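Long-range contacts in uncharacterized hypothetical protein (PDB 4EIU), which is of unknown function but belongs to the DUF3823 family, whose N-terminal domain falls in the transthyretin clan: residues F218-A223 against N239-M244; V117-N122 against I130-R135. All blocks are in the same frame, centred on the assembly; numbering follows the deposited sequence.

Contact 1 (F218-A223 against N239-M244); sequences FVRAAA and NYSEPM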
loop_
_atom_site.group_PDB
_atom_site.type_symbol
_atom_site.label_atom_id
_atom_site.label_comp_id
_atom_site.label_asym_id
_atom_site.label_seq_id
_atom_site.Cartn_x
_atom_site.Cartn_y
_atom_site.Cartn_z
ATOM N N PHE A 218 -11.092 2.457 -15.897
ATOM C CA PHE A 218 -10.366 3.163 -14.830
ATOM C C PHE A 218 -8.925 2.700 -14.818
ATOM O O PHE A 218 -8.665 1.496 -14.971
ATOM C CB PHE A 218 -11.038 2.927 -13.498
ATOM C CG PHE A 218 -12.445 3.457 -13.451
ATOM C CD1 PHE A 218 -13.502 2.687 -13.914
ATOM C CD2 PHE A 218 -12.705 4.743 -12.992
ATOM C CE1 PHE A 218 -14.800 3.180 -13.913
ATOM C CE2 PHE A 218 -14.003 5.236 -12.970
ATOM C CZ PHE A 218 -15.049 4.454 -13.427
ATOM N N VAL A 219 -8.007 3.659 -14.676
ATOM C CA VAL A 219 -6.559 3.389 -14.702
ATOM C C VAL A 219 -5.885 3.883 -13.430
ATOM O O VAL A 219 -6.351 4.822 -12.780
ATOM C CB VAL A 219 -5.857 4.041 -15.920
ATOM C CG1 VAL A 219 -6.550 3.655 -17.215
ATOM C CG2 VAL A 219 -5.794 5.552 -15.764
ATOM N N ARG A 220 -4.779 3.249 -13.068
ATOM C CA ARG A 220 -4.109 3.583 -11.825
ATOM C C ARG A 220 -2.649 3.133 -11.873
ATOM O O ARG A 220 -2.350 2.073 -12.424
ATOM C CB ARG A 220 -4.804 2.877 -10.685
ATOM C CG ARG A 220 -4.603 3.493 -9.321
ATOM C CD ARG A 220 -5.467 2.750 -8.320
ATOM N NE ARG A 220 -5.289 3.242 -6.963
ATOM C CZ ARG A 220 -5.660 2.590 -5.857
ATOM N NH1 ARG A 220 -6.236 1.396 -5.913
ATOM N NH2 ARG A 220 -5.421 3.134 -4.661
ATOM N N ALA A 221 -1.770 3.935 -11.280
ATOM C CA ALA A 221 -0.339 3.618 -11.226
ATOM C C ALA A 221 0.010 3.070 -9.879
ATOM O O ALA A 221 -0.653 3.365 -8.871
ATOM C CB ALA A 221 0.508 4.838 -11.562
ATOM N N ALA A 222 1.024 2.208 -9.866
ATOM C CA ALA A 222 1.537 1.647 -8.655
ATOM C C ALA A 222 3.019 1.400 -8.824
ATOM O O ALA A 222 3.479 1.209 -9.943
ATOM C CB ALA A 222 0.809 0.354 -8.282
ATOM N N ALA A 223 3.756 1.447 -7.709
ATOM C CA ALA A 223 5.210 1.142 -7.710
ATOM C C ALA A 223 5.598 0.545 -6.350
ATOM O O ALA A 223 4.911 0.748 -5.319
ATOM C CB ALA A 223 6.026 2.355 -8.037
ATOM N N ASN A 239 2.803 0.889 -3.409
ATOM C CA ASN A 239 2.166 2.199 -3.252
ATOM C C ASN A 239 1.425 2.594 -4.527
ATOM O O ASN A 239 1.806 2.190 -5.622
ATOM C CB ASN A 239 3.168 3.277 -2.860
ATOM C CG ASN A 239 3.751 3.025 -1.474
ATOM O OD1 ASN A 239 4.906 2.635 -1.364
ATOM N ND2 ASN A 239 2.951 3.217 -0.436
ATOM N N TYR A 240 0.345 3.357 -4.351
ATOM C CA TYR A 240 -0.621 3.586 -5.399
ATOM C C TYR A 240 -0.933 5.053 -5.594
ATOM O O TYR A 240 -0.960 5.819 -4.632
ATOM C CB TYR A 240 -1.960 2.909 -5.035
ATOM C CG TYR A 240 -2.084 1.417 -5.315
ATOM C CD1 TYR A 240 -2.595 0.969 -6.522
ATOM C CD2 TYR A 240 -1.788 0.467 -4.338
ATOM C CE1 TYR A 240 -2.754 -0.383 -6.780
ATOM C CE2 TYR A 240 -1.925 -0.880 -4.602
ATOM C CZ TYR A 240 -2.468 -1.291 -5.823
ATOM O OH TYR A 240 -2.642 -2.646 -6.073
ATOM N N SER A 241 -1.242 5.402 -6.848
ATOM C CA SER A 241 -1.829 6.678 -7.194
ATOM C C SER A 241 -3.332 6.680 -6.962
ATOM O O SER A 241 -3.928 5.665 -6.589
ATOM C CB SER A 241 -1.550 7.000 -8.653
ATOM O OG SER A 241 -2.401 6.254 -9.515
ATOM N N GLU A 242 -3.934 7.835 -7.191
ATOM C CA GLU A 242 -5.380 7.920 -7.305
ATOM C C GLU A 242 -5.783 7.294 -8.636
ATOM O O GLU A 242 -4.996 7.347 -9.597
ATOM C CB GLU A 242 -5.850 9.368 -7.267
ATOM C CG GLU A 242 -5.790 10.011 -5.888
ATOM C CD GLU A 242 -6.025 11.507 -5.977
ATOM O OE1 GLU A 242 -7.117 11.910 -6.431
ATOM O OE2 GLU A 242 -5.106 12.286 -5.641
ATOM N N PRO A 243 -6.977 6.671 -8.690
ATOM C CA PRO A 243 -7.498 6.223 -9.991
ATOM C C PRO A 243 -7.914 7.390 -10.873
ATOM O O PRO A 243 -8.139 8.492 -10.383
ATOM C CB PRO A 243 -8.712 5.360 -9.623
ATOM C CG PRO A 243 -9.128 5.800 -8.278
ATOM C CD PRO A 243 -7.892 6.326 -7.582
HETATM N N MSE A 244 -7.990 7.150 -12.179
HETATM C CA MSE A 244 -8.513 8.119 -13.108
HETATM C C MSE A 244 -9.417 7.407 -14.100
HETATM O O MSE A 244 -9.153 6.261 -14.499
HETATM C CB MSE A 244 -7.387 8.841 -13.836
HETATM C CG MSE A 244 -6.536 9.721 -12.932
HETATM SE SE MSE A 244 -5.255 10.705 -13.993
HETATM C CE MSE A 244 -6.269 12.220 -14.625
#

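Contact 2 (V117-N122 against I130-R135); sequences VEFVGN and IKAQVR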
loop_
_atom_site.group_PDB
_atom_site.type_symbol
_atom_site.label_atom_id
_atom_site.label_comp_id
_atom_site.label_asym_id
_atom_site.label_seq_id
_atom_site.Cartn_x
_atom_site.Cartn_y
_atom_site.Cartn_z
ATOM N N VAL A 117 3.328 7.831 -5.531
ATOM C CA VAL A 117 3.098 7.538 -6.944
ATOM C C VAL A 117 1.933 8.368 -7.428
ATOM O O VAL A 117 0.861 8.308 -6.840
ATOM C CB VAL A 117 2.754 6.051 -7.167
ATOM C CG1 VAL A 117 2.579 5.759 -8.670
ATOM C CG2 VAL A 117 3.782 5.133 -6.498
ATOM N N GLU A 118 2.132 9.130 -8.501
ATOM C CA GLU A 118 1.069 9.990 -9.017
ATOM C C GLU A 118 1.079 9.998 -10.531
ATOM O O GLU A 118 2.111 9.743 -11.163
ATOM C CB GLU A 118 1.256 11.421 -8.508
ATOM C CG GLU A 118 2.574 12.050 -8.974
ATOM C CD GLU A 118 2.967 13.291 -8.200
ATOM O OE1 GLU A 118 2.104 14.190 -8.044
ATOM O OE2 GLU A 118 4.153 13.381 -7.781
ATOM N N PHE A 119 -0.076 10.304 -11.105
ATOM C CA PHE A 119 -0.144 10.669 -12.530
ATOM C C PHE A 119 0.275 12.121 -12.709
ATOM O O PHE A 119 0.057 12.943 -11.824
ATOM C CB PHE A 119 -1.550 10.478 -13.057
ATOM C CG PHE A 119 -1.950 9.042 -13.206
ATOM C CD1 PHE A 119 -1.293 8.217 -14.126
ATOM C CD2 PHE A 119 -2.991 8.514 -12.450
ATOM C CE1 PHE A 119 -1.677 6.895 -14.296
ATOM C CE2 PHE A 119 -3.374 7.190 -12.605
ATOM C CZ PHE A 119 -2.722 6.376 -13.528
ATOM N N VAL A 120 0.887 12.445 -13.843
ATOM C CA VAL A 120 1.246 13.828 -14.120
ATOM C C VAL A 120 0.251 14.428 -15.104
ATOM O O VAL A 120 -0.412 15.408 -14.773
ATOM C CB VAL A 120 2.688 13.966 -14.630
ATOM C CG1 VAL A 120 2.985 15.425 -14.966
ATOM C CG2 VAL A 120 3.641 13.450 -13.568
ATOM N N GLY A 121 0.108 13.840 -16.286
ATOM C CA GLY A 121 -0.870 14.382 -17.251
ATOM C C GLY A 121 -2.257 13.778 -17.119
ATOM O O GLY A 121 -2.538 13.050 -16.187
ATOM N N ASN A 122 -3.126 14.099 -18.070
ATOM C CA ASN A 122 -4.307 13.284 -18.357
ATOM C C ASN A 122 -3.867 12.174 -19.302
ATOM O O ASN A 122 -3.141 12.445 -20.253
ATOM C CB ASN A 122 -5.387 14.106 -19.060
ATOM C CG ASN A 122 -6.084 15.064 -18.127
ATOM O OD1 ASN A 122 -6.587 14.666 -17.080
ATOM N ND2 ASN A 122 -6.116 16.337 -18.501
ATOM N N ILE A 130 -4.034 3.130 -24.157
ATOM C CA ILE A 130 -3.940 4.282 -23.251
ATOM C C ILE A 130 -2.485 4.535 -22.848
ATOM O O ILE A 130 -1.707 3.585 -22.655
ATOM C CB ILE A 130 -4.747 4.065 -21.953
ATOM C CG1 ILE A 130 -6.150 3.530 -22.254
ATOM C CG2 ILE A 130 -4.835 5.369 -21.162
ATOM C CD1 ILE A 130 -6.958 3.260 -21.002
ATOM N N LYS A 131 -2.141 5.817 -22.698
ATOM C CA LYS A 131 -0.767 6.243 -22.427
ATOM C C LYS A 131 -0.789 7.329 -21.369
ATOM O O LYS A 131 -1.514 8.316 -21.520
ATOM C CB LYS A 131 -0.129 6.788 -23.702
ATOM C CG LYS A 131 1.247 7.427 -23.539
ATOM C CD LYS A 131 1.784 7.860 -24.902
ATOM C CE LYS A 131 2.988 8.784 -24.780
ATOM N NZ LYS A 131 3.559 9.144 -26.112
ATOM N N ALA A 132 0.025 7.149 -20.330
ATOM C CA ALA A 132 0.039 8.021 -19.164
ATOM C C ALA A 132 1.456 8.374 -18.751
ATOM O O ALA A 132 2.393 7.636 -19.050
ATOM C CB ALA A 132 -0.673 7.334 -18.002
ATOM N N GLN A 133 1.583 9.498 -18.045
ATOM C CA GLN A 133 2.816 9.918 -17.386
ATOM C C GLN A 133 2.715 9.635 -15.882
ATOM O O GLN A 133 1.799 10.136 -15.204
ATOM C CB GLN A 133 3.062 11.411 -17.626
ATOM C CG GLN A 133 3.144 11.794 -19.100
ATOM C CD GLN A 133 4.384 11.225 -19.766
ATOM O OE1 GLN A 133 4.333 10.192 -20.437
ATOM N NE2 GLN A 133 5.510 11.884 -19.561
ATOM N N VAL A 134 3.635 8.816 -15.370
ATOM C CA VAL A 134 3.670 8.438 -13.946
ATOM C C VAL A 134 4.914 9.017 -13.291
ATOM O O VAL A 134 6.014 8.956 -13.867
ATOM C CB VAL A 134 3.669 6.901 -13.741
ATOM C CG1 VAL A 134 3.773 6.548 -12.257
ATOM C CG2 VAL A 134 2.394 6.282 -14.303
ATOM N N ARG A 135 4.759 9.577 -12.089
ATOM C CA ARG A 135 5.921 10.071 -11.348
ATOM C C ARG A 135 6.065 9.318 -10.025
ATOM O O ARG A 135 5.182 9.383 -9.183
ATOM C CB ARG A 135 5.831 11.575 -11.109
ATOM C CG ARG A 135 7.085 12.132 -10.449
ATOM C CD ARG A 135 6.850 13.455 -9.746
ATOM N NE ARG A 135 6.895 14.524 -10.707
ATOM C CZ ARG A 135 5.913 15.369 -11.031
ATOM N NH1 ARG A 135 4.718 15.364 -10.452
ATOM N NH2 ARG A 135 6.160 16.265 -11.960
HETATM O O HOH W 1 5.614 11.039 -6.955
#

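Contact 1 (F218-A223 against N239-M244)
Arg220 reaches across to the backbone of Ser241, its NE giving Ser241 O an almost straight hydrogen bond of 2.8 Å (174°), with the acceptor in the guanidinium plane. With CG anti to the backbone N (chi1 -158°) and the chain extended from there to NE, the guanidinium also arrives beside Tyr240, whose CD1 sits above its centre at 3.5 Å from CZ; the two planes are 32° apart. Ala222 CB lies over a face of the same tyrosine ring, a CH-pi contact of 4.1 Å to the centroid. Ser241 OG accepts from Ala221 N at 3.0 Å and donates to Glu242 O, while its backbone N binds Ala221 O.

Further out, Arg220 NH1 and NH2 bind the carbonyls of Val175 and Thr27, and Tyr240 OH pairs with Tyr177 N, fixing both flat groups from loops. Replacing Arg220 by alanine is likely to leave Ser241 O without its NE donor, the carbonyls of Val175 and Thr27 without theirs, and Tyr240 without the guanidinium packed against it. Paired backbone bonds close each end, Val219 with Met244 (a selenomethionine) and Ala223 with Asn239. Between these pairs the register slips by one residue; with Ser241 O taken by Arg220 NE, Ser241 OG appears to stand in for a backbone acceptor to Ala221 N: an antiparallel edge-strand pairing interrupted by a short loop, at the border of a four-stranded sheet.

Contact 2 (V117-N122 against I130-R135)
Glu118 and Arg135 face each other as an antiparallel hydrogen-bonded pair. Arg135 N donates to Glu118 O at 2.8 Å, and the return bond from Glu118 N to Arg135 O is longer, 3.1 Å. One step on, Val120 N donates to Gln133 O at 2.8 Å. Phe119 and Val134, between these bonds, form the non-hydrogen-bonded pair.

The charged contact is looser. The two side chains run side by side in the same direction, and Glu118 OE2 meets Arg135 NH1 in a salt bridge whose hydrogen bond is weak at 3.4 Å, although nearly straight (171°). Carboxylate and guanidinium planes stand 77° apart, which excludes a coplanar two-pronged pairing. A water lies within hydrogen-bonding distance of both Glu118 OE2 and Arg135 O. The bend of the arginine at chi3 (-82°) turns its guanidinium back over Val120, whose CG2 lies above one face, toward the rim.

Most of the apolar contacts lie on the side bearing Phe119 and Val134. The Phe119 ring brings CE1 to Ala132 CB at 3.9 Å and to Val134 CG2 at 4.1 Å, while Gln133 O lies at its edge. Val117 CG1 touches Val134 CG1 at 3.9 Å. On the other side, Val120 CG2 rests on Arg135 CB at 3.8 Å.

Both segments belong to the hairpin of strands 115-126 and 129-138. Strand 202-206 continues the sheet beyond 129-138 through backbone bonds from Ala132 and Val134, and Gln133 OE1 bonds Thr204 there. Phe119 and Val134 turn inward against strands 239-247 and 216-225, Phe119 also meeting Phe167 of strand 162-170.

Overall arrangement
From the N terminus, the chain first passes through the five-stranded sheet, whose last strand in sequence is 91-101, then strand 104-111, and reaches contact 2, which closes over seven intervening residues, four of them still strand, that form the end of the 115-126/129-138 hairpin. Helix 142-149 and strands 162-170, 186-189 and 202-206 follow before contact 1 closes a second, 15-residue loop. The two are therefore in series, neither nested nor crossed. In space their centres are only about 9 Å apart: contact 2 belongs to the three-stranded sheet and contact 1 to the four-stranded one. The sheets meet where Phe119 CE2 approaches Ser241 OG at 3.4 Å, joining the hairpin to the C-terminal strand pair.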